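Local coordinates for protein angel homolog 2 (Homo sapiens, PDB 6RW0) that removes 2',3'-cyclic phosphates as a phosphatase of the CCR4/nocturin family and probably binds the 3'-untranslated regions of mRNA, at residues A98-V106 / I189-L197. Residues are numbered along the deposited sequence; the frame is centred on the assembly and turned at random.
Sequences ADVLCLQEV and ICVANTHLL. With MG (magnesium ion), chain B.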
# COMPACT_ATOMS: atom_id res chain seq x y z
N ALA A 98 11.60 7.54 9.71
CA ALA A 98 10.32 8.11 9.30
C ALA A 98 9.36 8.23 10.48
O ALA A 98 9.37 7.41 11.40
CB ALA A 98 9.67 7.24 8.23
N ASP A 99 8.49 9.23 10.42
CA ASP A 99 7.53 9.43 11.51
C ASP A 99 6.42 8.39 11.52
O ASP A 99 5.89 8.06 12.59
CB ASP A 99 6.91 10.82 11.40
CG ASP A 99 7.92 11.92 11.57
OD1 ASP A 99 8.75 11.82 12.49
OD2 ASP A 99 7.89 12.87 10.78
N VAL A 100 6.04 7.88 10.35
CA VAL A 100 4.98 6.90 10.19
C VAL A 100 5.52 5.79 9.30
O VAL A 100 6.12 6.08 8.26
CB VAL A 100 3.73 7.51 9.53
CG1 VAL A 100 2.64 6.46 9.34
CG2 VAL A 100 3.19 8.67 10.35
N LEU A 101 5.31 4.54 9.71
CA LEU A 101 5.67 3.38 8.91
C LEU A 101 4.41 2.60 8.54
O LEU A 101 3.61 2.26 9.42
CB LEU A 101 6.57 2.41 9.66
CG LEU A 101 7.78 3.00 10.35
CD1 LEU A 101 8.44 1.86 11.13
CD2 LEU A 101 8.73 3.63 9.37
N CYS A 102 4.25 2.33 7.26
CA CYS A 102 3.19 1.47 6.76
C CYS A 102 3.90 0.27 6.15
O CYS A 102 4.52 0.39 5.09
CB CYS A 102 2.34 2.19 5.72
SG CYS A 102 1.24 3.41 6.51
N LEU A 103 3.83 -0.87 6.84
CA LEU A 103 4.54 -2.06 6.42
C LEU A 103 3.56 -3.12 5.94
O LEU A 103 2.46 -3.26 6.46
CB LEU A 103 5.37 -2.61 7.58
CG LEU A 103 6.32 -1.63 8.29
CD1 LEU A 103 7.01 -2.28 9.47
CD2 LEU A 103 7.32 -1.07 7.30
N GLN A 104 3.99 -3.88 4.93
CA GLN A 104 3.26 -5.04 4.47
C GLN A 104 4.15 -6.28 4.54
O GLN A 104 5.38 -6.18 4.62
CB GLN A 104 2.71 -4.84 3.04
CG GLN A 104 1.96 -3.51 2.84
CD GLN A 104 2.88 -2.36 2.51
OE1 GLN A 104 3.90 -2.53 1.85
NE2 GLN A 104 2.52 -1.18 2.98
N GLU A 105 3.51 -7.44 4.51
CA GLU A 105 4.18 -8.75 4.62
C GLU A 105 4.94 -8.88 5.93
O GLU A 105 6.03 -9.45 5.98
CB GLU A 105 5.02 -9.08 3.39
CG GLU A 105 4.12 -9.32 2.20
CD GLU A 105 4.75 -10.11 1.09
OE1 GLU A 105 5.66 -10.95 1.36
OE2 GLU A 105 4.33 -9.90 -0.07
N VAL A 106 4.35 -8.36 6.99
CA VAL A 106 4.87 -8.46 8.35
C VAL A 106 4.40 -9.79 8.92
O VAL A 106 3.20 -9.97 9.18
CB VAL A 106 4.39 -7.27 9.20
CG1 VAL A 106 4.78 -7.44 10.67
CG2 VAL A 106 4.90 -5.97 8.59
N ILE A 189 -5.02 13.22 11.37
CA ILE A 189 -4.57 12.64 10.11
C ILE A 189 -4.98 11.18 10.09
O ILE A 189 -4.78 10.45 11.07
CB ILE A 189 -3.05 12.78 9.94
CG1 ILE A 189 -2.68 14.27 9.95
CG2 ILE A 189 -2.58 12.11 8.65
CD1 ILE A 189 -1.22 14.53 9.96
N CYS A 190 -5.54 10.75 8.97
CA CYS A 190 -5.98 9.38 8.78
C CYS A 190 -4.94 8.67 7.94
O CYS A 190 -4.66 9.09 6.82
CB CYS A 190 -7.32 9.39 8.06
SG CYS A 190 -7.96 7.76 7.71
N VAL A 191 -4.37 7.59 8.48
CA VAL A 191 -3.35 6.81 7.79
C VAL A 191 -3.92 5.43 7.52
O VAL A 191 -4.36 4.73 8.45
CB VAL A 191 -2.05 6.70 8.60
CG1 VAL A 191 -1.02 5.87 7.85
CG2 VAL A 191 -1.50 8.08 8.92
N ALA A 192 -3.90 5.02 6.25
CA ALA A 192 -4.43 3.74 5.83
C ALA A 192 -3.32 2.93 5.17
O ALA A 192 -2.40 3.49 4.57
CB ALA A 192 -5.58 3.92 4.86
N ASN A 193 -3.42 1.61 5.31
CA ASN A 193 -2.44 0.68 4.77
C ASN A 193 -3.16 -0.59 4.35
O ASN A 193 -4.08 -1.04 5.03
CB ASN A 193 -1.40 0.40 5.87
CG ASN A 193 -0.26 -0.50 5.42
OD1 ASN A 193 -0.01 -0.68 4.23
ND2 ASN A 193 0.47 -1.05 6.39
N THR A 194 -2.75 -1.16 3.22
CA THR A 194 -3.33 -2.42 2.78
C THR A 194 -2.34 -3.17 1.90
O THR A 194 -1.32 -2.63 1.46
CB THR A 194 -4.65 -2.19 2.04
OG1 THR A 194 -5.35 -3.43 1.88
CG2 THR A 194 -4.44 -1.61 0.64
N HIS A 195 -2.69 -4.43 1.64
CA HIS A 195 -1.98 -5.29 0.70
C HIS A 195 -3.10 -6.04 -0.02
O HIS A 195 -3.72 -6.95 0.55
CB HIS A 195 -1.02 -6.21 1.42
CG HIS A 195 -0.11 -6.98 0.51
ND1 HIS A 195 0.84 -7.85 0.98
CD2 HIS A 195 -0.03 -7.01 -0.84
CE1 HIS A 195 1.48 -8.39 -0.04
NE2 HIS A 195 0.99 -7.89 -1.16
N LEU A 196 -3.40 -5.63 -1.25
CA LEU A 196 -4.50 -6.23 -2.00
C LEU A 196 -4.10 -7.58 -2.59
O LEU A 196 -2.92 -7.89 -2.78
CB LEU A 196 -4.96 -5.31 -3.13
CG LEU A 196 -5.48 -3.92 -2.74
CD1 LEU A 196 -6.06 -3.23 -3.97
CD2 LEU A 196 -6.50 -4.00 -1.62
N LEU A 197 -5.12 -8.39 -2.89
CA LEU A 197 -4.95 -9.69 -3.53
C LEU A 197 -3.98 -9.63 -4.70
O LEU A 197 -4.10 -8.77 -5.58
CB LEU A 197 -6.32 -10.12 -4.06
CG LEU A 197 -6.36 -11.45 -4.80
CD1 LEU A 197 -5.97 -12.56 -3.83
CD2 LEU A 197 -7.73 -11.70 -5.37
MG MG B . 5.33 -10.45 -2.05
O HOH W 1 0.87 -8.42 3.78
O HOH W 2 5.64 -12.36 -1.02
O HOH W 3 6.73 -10.89 -3.78
O HOH W 4 3.71 -11.65 -3.63
O HOH W 5 7.08 -9.20 -0.96
O HOH W 6 4.97 -8.85 -3.61
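N193 carries the polar middle of this contact, its amide bridging two points of strand 100-104. It swings over because chi1 (-177°) turns CG away from the backbone N. ND2 donates a hydrogen bond to L103 O (3.0 Å) from well above that carbonyl's plane, while OD1 accepts a nearly straight one from Q104 NE2 (2.9 Å). The two amide planes stand 80° apart; asparagine suits because it both donates and accepts in a buried place. With an alanine in this place, L103 O would probably lose this donor, Q104 NE2 keep its weak bond to S56 OG, and a gap open beside C102 CB.

Compact apolar residues suit the closely facing sheets: V191 CG1 touches C102 SG (3.6 Å) and meets V100 CG1 tip to tip.

At the other end E105, its carboxylate suited to a metal, binds magnesium through OE2 (2.3 Å), which lies at the H195 ring edge, 3.2 Å from CE1, carboxylate and ring nearly coplanar. A water joins E105 N to H195 ND1; N58 and S61 also hold the carboxylate.

The contact joins the facing sheets of the DNase I-like sandwich, its strands 15° apart: 100-104 lies between 49-58 and 137-144, 189-195 between 171-179 and 231-236.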